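Local coordinates for protein (hdlp (histone deacetylase-like protein)) (Aquifex aeolicus, PDB 1C3P) that probably works as a zinc-dependent deacetylase, being a bacterial homologue of the histone deacetylases that binds their inhibitors, at residues 9-22 with 91-105. Numbering follows the deposited sequence.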
loop_
_atom_site.group_PDB
_atom_site.type_symbol
_atom_site.label_atom_id
_atom_site.label_comp_id
_atom_site.label_asym_id
_atom_site.label_seq_id
_atom_site.Cartn_x
_atom_site.Cartn_y
_atom_site.Cartn_z
ATOM N N THR A 9 6.927 10.722 -9.804
ATOM C CA THR A 9 7.446 12.064 -10.026
ATOM C C THR A 9 8.148 12.518 -8.756
ATOM O O THR A 9 7.789 12.092 -7.659
ATOM C CB THR A 9 6.337 13.088 -10.319
ATOM O OG1 THR A 9 6.904 14.406 -10.290
ATOM C CG2 THR A 9 5.240 13.009 -9.269
ATOM N N LEU A 10 9.155 13.372 -8.897
ATOM C CA LEU A 10 9.854 13.871 -7.714
ATOM C C LEU A 10 9.015 14.908 -6.971
ATOM O O LEU A 10 9.338 15.278 -5.839
ATOM C CB LEU A 10 11.215 14.480 -8.088
ATOM C CG LEU A 10 12.342 13.540 -8.521
ATOM C CD1 LEU A 10 12.596 12.526 -7.418
ATOM C CD2 LEU A 10 11.980 12.828 -9.799
ATOM N N ASP A 11 7.930 15.356 -7.603
ATOM C CA ASP A 11 7.044 16.354 -7.009
ATOM C C ASP A 11 6.405 15.930 -5.692
ATOM O O ASP A 11 6.030 16.788 -4.883
ATOM C CB ASP A 11 5.951 16.761 -8.004
ATOM C CG ASP A 11 6.522 17.380 -9.266
ATOM O OD1 ASP A 11 7.441 18.212 -9.141
ATOM O OD2 ASP A 11 6.048 17.047 -10.373
ATOM N N TYR A 12 6.259 14.622 -5.470
ATOM C CA TYR A 12 5.676 14.164 -4.216
ATOM C C TYR A 12 6.493 14.739 -3.052
ATOM O O TYR A 12 5.965 14.959 -1.955
ATOM C CB TYR A 12 5.670 12.630 -4.135
ATOM C CG TYR A 12 4.676 11.955 -5.060
ATOM C CD1 TYR A 12 5.106 11.117 -6.093
ATOM C CD2 TYR A 12 3.304 12.131 -4.882
ATOM C CE1 TYR A 12 4.192 10.466 -6.925
ATOM C CE2 TYR A 12 2.378 11.485 -5.702
ATOM C CZ TYR A 12 2.827 10.654 -6.718
ATOM O OH TYR A 12 1.910 9.985 -7.508
ATOM N N GLY A 13 7.774 14.995 -3.308
ATOM C CA GLY A 13 8.661 15.537 -2.285
ATOM C C GLY A 13 8.228 16.870 -1.704
ATOM O O GLY A 13 8.647 17.220 -0.603
ATOM N N LYS A 14 7.392 17.609 -2.433
ATOM C CA LYS A 14 6.899 18.907 -1.977
ATOM C C LYS A 14 5.543 18.856 -1.276
ATOM O O LYS A 14 5.019 19.894 -0.866
ATOM C CB LYS A 14 6.813 19.894 -3.150
ATOM C CG LYS A 14 8.149 20.512 -3.570
ATOM C CD LYS A 14 8.762 21.431 -2.487
ATOM C CE LYS A 14 7.961 22.716 -2.238
ATOM N NZ LYS A 14 6.595 22.494 -1.676
ATOM N N TYR A 15 4.974 17.659 -1.147
ATOM C CA TYR A 15 3.669 17.480 -0.493
ATOM C C TYR A 15 3.832 16.470 0.637
ATOM O O TYR A 15 3.144 15.451 0.676
ATOM C CB TYR A 15 2.635 16.958 -1.503
ATOM C CG TYR A 15 2.620 17.764 -2.773
ATOM C CD1 TYR A 15 2.600 17.136 -4.017
ATOM C CD2 TYR A 15 2.710 19.156 -2.738
ATOM C CE1 TYR A 15 2.681 17.875 -5.200
ATOM C CE2 TYR A 15 2.791 19.901 -3.910
ATOM C CZ TYR A 15 2.780 19.254 -5.136
ATOM O OH TYR A 15 2.895 19.983 -6.303
ATOM N N ARG A 16 4.760 16.758 1.546
ATOM C CA ARG A 16 5.040 15.887 2.683
ATOM C C ARG A 16 4.069 16.208 3.814
ATOM O O ARG A 16 3.524 17.313 3.887
ATOM C CB ARG A 16 6.456 16.137 3.207
ATOM C CG ARG A 16 7.568 16.113 2.176
ATOM C CD ARG A 16 7.918 14.719 1.686
ATOM N NE ARG A 16 9.102 14.766 0.829
ATOM C CZ ARG A 16 10.288 15.238 1.215
ATOM N NH1 ARG A 16 10.457 15.703 2.446
ATOM N NH2 ARG A 16 11.306 15.256 0.363
ATOM N N TYR A 17 3.844 15.248 4.698
ATOM C CA TYR A 17 2.976 15.507 5.834
ATOM C C TYR A 17 3.758 16.377 6.808
ATOM O O TYR A 17 4.988 16.467 6.740
ATOM C CB TYR A 17 2.530 14.201 6.497
ATOM C CG TYR A 17 1.462 13.461 5.711
ATOM C CD1 TYR A 17 1.665 13.111 4.373
ATOM C CD2 TYR A 17 0.247 13.109 6.311
ATOM C CE1 TYR A 17 0.690 12.425 3.651
ATOM C CE2 TYR A 17 -0.732 12.425 5.603
ATOM C CZ TYR A 17 -0.506 12.083 4.273
ATOM O OH TYR A 17 -1.459 11.383 3.566
ATOM N N PRO A 18 3.058 17.026 7.735
ATOM C CA PRO A 18 3.772 17.878 8.674
ATOM C C PRO A 18 4.630 17.203 9.728
ATOM O O PRO A 18 4.656 15.982 9.884
ATOM C CB PRO A 18 2.637 18.670 9.313
ATOM C CG PRO A 18 1.574 17.607 9.426
ATOM C CD PRO A 18 1.608 17.085 7.996
ATOM N N LYS A 19 5.362 18.068 10.414
ATOM C CA LYS A 19 6.201 17.766 11.561
ATOM C C LYS A 19 6.310 16.310 12.004
ATOM O O LYS A 19 6.931 15.458 11.373
ATOM C CB LYS A 19 5.605 18.548 12.722
ATOM C CG LYS A 19 4.104 18.231 12.826
ATOM C CD LYS A 19 3.364 18.849 13.987
ATOM C CE LYS A 19 1.948 18.276 14.008
ATOM N NZ LYS A 19 1.082 18.852 15.069
ATOM N N ASN A 20 5.679 16.102 13.154
ATOM C CA ASN A 20 5.556 14.872 13.916
ATOM C C ASN A 20 5.045 13.661 13.142
ATOM O O ASN A 20 5.349 12.516 13.488
ATOM C CB ASN A 20 4.592 15.157 15.068
ATOM C CG ASN A 20 5.125 14.712 16.406
ATOM O OD1 ASN A 20 6.196 15.144 16.837
ATOM N ND2 ASN A 20 4.372 13.849 17.082
ATOM N N HIS A 21 4.266 13.922 12.100
ATOM C CA HIS A 21 3.646 12.868 11.298
ATOM C C HIS A 21 4.586 11.820 10.691
ATOM O O HIS A 21 5.645 12.150 10.159
ATOM C CB HIS A 21 2.825 13.499 10.174
ATOM C CG HIS A 21 1.744 12.605 9.659
ATOM N ND1 HIS A 21 0.428 12.733 10.045
ATOM C CD2 HIS A 21 1.796 11.519 8.850
ATOM C CE1 HIS A 21 -0.287 11.769 9.495
ATOM N NE2 HIS A 21 0.520 11.016 8.766
ATOM N N PRO A 22 4.209 10.533 10.771
ATOM C CA PRO A 22 5.032 9.453 10.214
ATOM C C PRO A 22 5.308 9.586 8.705
ATOM O O PRO A 22 6.285 9.035 8.198
ATOM C CB PRO A 22 4.211 8.202 10.549
ATOM C CG PRO A 22 3.527 8.609 11.846
ATOM C CD PRO A 22 3.013 9.964 11.417
ATOM N N TYR A 91 -4.354 15.490 14.290
ATOM C CA TYR A 91 -2.988 15.000 14.087
ATOM C C TYR A 91 -2.919 13.954 12.972
ATOM O O TYR A 91 -1.983 13.909 12.178
ATOM C CB TYR A 91 -2.474 14.329 15.356
ATOM C CG TYR A 91 -1.182 13.561 15.132
ATOM C CD1 TYR A 91 0.034 14.228 14.978
ATOM C CD2 TYR A 91 -1.181 12.165 15.062
ATOM C CE1 TYR A 91 1.222 13.522 14.768
ATOM C CE2 TYR A 91 -0.003 11.449 14.850
ATOM C CZ TYR A 91 1.193 12.135 14.708
ATOM O OH TYR A 91 2.360 11.431 14.518
ATOM N N GLU A 92 -3.922 13.097 12.950
ATOM C CA GLU A 92 -3.998 12.009 11.992
ATOM C C GLU A 92 -4.114 12.416 10.517
ATOM O O GLU A 92 -3.284 12.014 9.687
ATOM C CB GLU A 92 -5.162 11.111 12.420
ATOM C CG GLU A 92 -5.538 9.998 11.482
ATOM C CD GLU A 92 -6.519 9.037 12.132
ATOM O OE1 GLU A 92 -7.384 8.480 11.407
ATOM O OE2 GLU A 92 -6.405 8.832 13.367
ATOM N N ASN A 93 -5.133 13.212 10.196
ATOM C CA ASN A 93 -5.374 13.670 8.826
ATOM C C ASN A 93 -5.356 15.198 8.854
ATOM O O ASN A 93 -6.377 15.857 8.663
ATOM C CB ASN A 93 -6.737 13.152 8.374
ATOM C CG ASN A 93 -6.914 11.681 8.688
ATOM O OD1 ASN A 93 -6.144 10.832 8.218
ATOM N ND2 ASN A 93 -7.920 11.364 9.502
ATOM N N PRO A 94 -4.159 15.779 9.034
ATOM C CA PRO A 94 -3.920 17.222 9.121
ATOM C C PRO A 94 -4.131 18.000 7.846
ATOM O O PRO A 94 -4.198 17.436 6.769
ATOM C CB PRO A 94 -2.449 17.300 9.537
ATOM C CG PRO A 94 -2.141 15.911 10.067
ATOM C CD PRO A 94 -2.869 15.073 9.075
ATOM N N VAL A 95 -4.230 19.317 7.981
ATOM C CA VAL A 95 -4.322 20.174 6.813
ATOM C C VAL A 95 -2.890 20.275 6.254
ATOM O O VAL A 95 -1.957 20.550 7.003
ATOM C CB VAL A 95 -4.817 21.583 7.209
ATOM C CG1 VAL A 95 -4.625 22.561 6.052
ATOM C CG2 VAL A 95 -6.292 21.518 7.581
ATOM N N SER A 96 -2.709 20.006 4.963
ATOM C CA SER A 96 -1.395 20.122 4.309
ATOM C C SER A 96 -1.597 19.987 2.797
ATOM O O SER A 96 -2.701 19.658 2.346
ATOM C CB SER A 96 -0.429 19.025 4.759
ATOM O OG SER A 96 -0.606 17.847 3.994
ATOM N N TYR A 97 -0.556 20.229 1.999
ATOM C CA TYR A 97 -0.744 20.077 0.565
ATOM C C TYR A 97 -0.733 18.619 0.105
ATOM O O TYR A 97 -0.869 18.322 -1.080
ATOM C CB TYR A 97 0.253 20.926 -0.227
ATOM C CG TYR A 97 -0.075 22.405 -0.122
ATOM C CD1 TYR A 97 0.432 23.192 0.917
ATOM C CD2 TYR A 97 -0.961 22.995 -1.022
ATOM C CE1 TYR A 97 0.062 24.537 1.054
ATOM C CE2 TYR A 97 -1.339 24.338 -0.896
ATOM C CZ TYR A 97 -0.827 25.099 0.141
ATOM O OH TYR A 97 -1.209 26.421 0.257
ATOM N N ALA A 98 -0.582 17.700 1.041
ATOM C CA ALA A 98 -0.648 16.300 0.674
ATOM C C ALA A 98 -2.126 15.930 0.679
ATOM O O ALA A 98 -2.534 14.993 0.011
ATOM C CB ALA A 98 0.084 15.434 1.695
ATOM N N MET A 99 -2.935 16.698 1.404
ATOM C CA MET A 99 -4.353 16.328 1.543
ATOM C C MET A 99 -5.146 16.279 0.256
ATOM O O MET A 99 -6.075 15.483 0.132
ATOM C CB MET A 99 -5.052 17.237 2.560
ATOM C CG MET A 99 -5.554 18.545 2.002
ATOM S SD MET A 99 -5.916 19.650 3.400
ATOM C CE MET A 99 -7.224 18.710 4.255
ATOM N N PHE A 100 -4.820 17.134 -0.703
ATOM C CA PHE A 100 -5.541 17.050 -1.975
ATOM C C PHE A 100 -4.601 16.973 -3.176
ATOM O O PHE A 100 -4.746 16.099 -4.025
ATOM C CB PHE A 100 -6.487 18.231 -2.184
ATOM C CG PHE A 100 -7.275 18.121 -3.449
ATOM C CD1 PHE A 100 -8.342 17.228 -3.540
ATOM C CD2 PHE A 100 -6.886 18.827 -4.591
ATOM C CE1 PHE A 100 -9.007 17.034 -4.753
ATOM C CE2 PHE A 100 -7.545 18.638 -5.807
ATOM C CZ PHE A 100 -8.606 17.738 -5.889
ATOM N N THR A 101 -3.630 17.874 -3.258
ATOM C CA THR A 101 -2.722 17.846 -4.405
ATOM C C THR A 101 -1.893 16.564 -4.445
ATOM O O THR A 101 -1.895 15.862 -5.446
ATOM C CB THR A 101 -1.807 19.075 -4.390
ATOM O OG1 THR A 101 -2.620 20.255 -4.476
ATOM C CG2 THR A 101 -0.859 19.064 -5.567
ATOM N N GLY A 102 -1.201 16.261 -3.351
ATOM C CA GLY A 102 -0.398 15.045 -3.291
ATOM C C GLY A 102 -1.293 13.821 -3.416
ATOM O O GLY A 102 -0.976 12.883 -4.136
ATOM N N SER A 103 -2.417 13.824 -2.705
ATOM C CA SER A 103 -3.344 12.689 -2.784
ATOM C C SER A 103 -3.893 12.523 -4.193
ATOM O O SER A 103 -3.987 11.397 -4.701
ATOM C CB SER A 103 -4.496 12.859 -1.788
ATOM O OG SER A 103 -4.003 12.776 -0.456
ATOM N N SER A 104 -4.251 13.629 -4.840
ATOM C CA SER A 104 -4.758 13.525 -6.214
ATOM C C SER A 104 -3.701 12.991 -7.181
ATOM O O SER A 104 -4.002 12.299 -8.154
ATOM C CB SER A 104 -5.236 14.893 -6.710
ATOM O OG SER A 104 -6.437 15.237 -6.056
ATOM N N LEU A 105 -2.453 13.322 -6.912
ATOM C CA LEU A 105 -1.380 12.879 -7.775
ATOM C C LEU A 105 -1.162 11.365 -7.615
ATOM O O LEU A 105 -0.940 10.643 -8.584
ATOM C CB LEU A 105 -0.116 13.668 -7.424
ATOM C CG LEU A 105 1.003 13.726 -8.450
ATOM C CD1 LEU A 105 0.471 14.374 -9.752
ATOM C CD2 LEU A 105 2.175 14.544 -7.858
#
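Tyr15 lies against the first turns of helix 98-118, its ring held between two unlike surfaces. Over one face stands the methyl CG2 of Thr101, 3.9 Å from the ring centroid in a CH-pi contact; over the opposite face lies the carbonyl oxygen of Asp11. Tyr15 CD1 rests 3.7 Å from Gly102 CA, where a side chain would probably crowd Tyr15 CB. With CG beside the backbone N and anti to the carbonyl carbon (chi1 -50°), the ring is turned toward Gly102 and Thr101, and CE1 comes edge-on to Leu105 CD2. Replacing Tyr15 with an alanine would probably open a gap over Gly102 and leave the Thr101 methyl without its aromatic partner. Leu105 in turn sets CD2 over the face of Tyr12, 4.1 Å from that ring's centroid, and against Thr9 CG2. The Tyr12 hydroxyl is hydrogen-bonded to Ser109 and Ser49. Farther along, Ala98 CB touches both the carbonyl oxygen of Tyr15 and, at about a right angle to it, Tyr17 CE1 (3.6 Å), while Ser96 OG caps Ala98 N within a capping box with Met99. Pro18 CG then meets Pro94 CB at 4.0 Å. His21 is sandwiched by Tyr17 and Pro22, the latter about 9 Å, side chain to side chain, from His170 and Asp258, which bind zinc in another structure of this protein. His21 ND1 donates a weak bond to Tyr91 O (3.4 Å, 140°), and CE1 approaches Glu92 O, a buried oxygen with no hydrogen-bond partner in the model. Tyr91 OH gives Asn20 O another weak bond, of 3.3 Å. In this histone deacetylase-family alpha/beta fold, apolar packing thus carries the junction between the loop after strand 4-8 of the parallel sheet and helix 98-118; the weak polar ties, gathered at one end, probably add little.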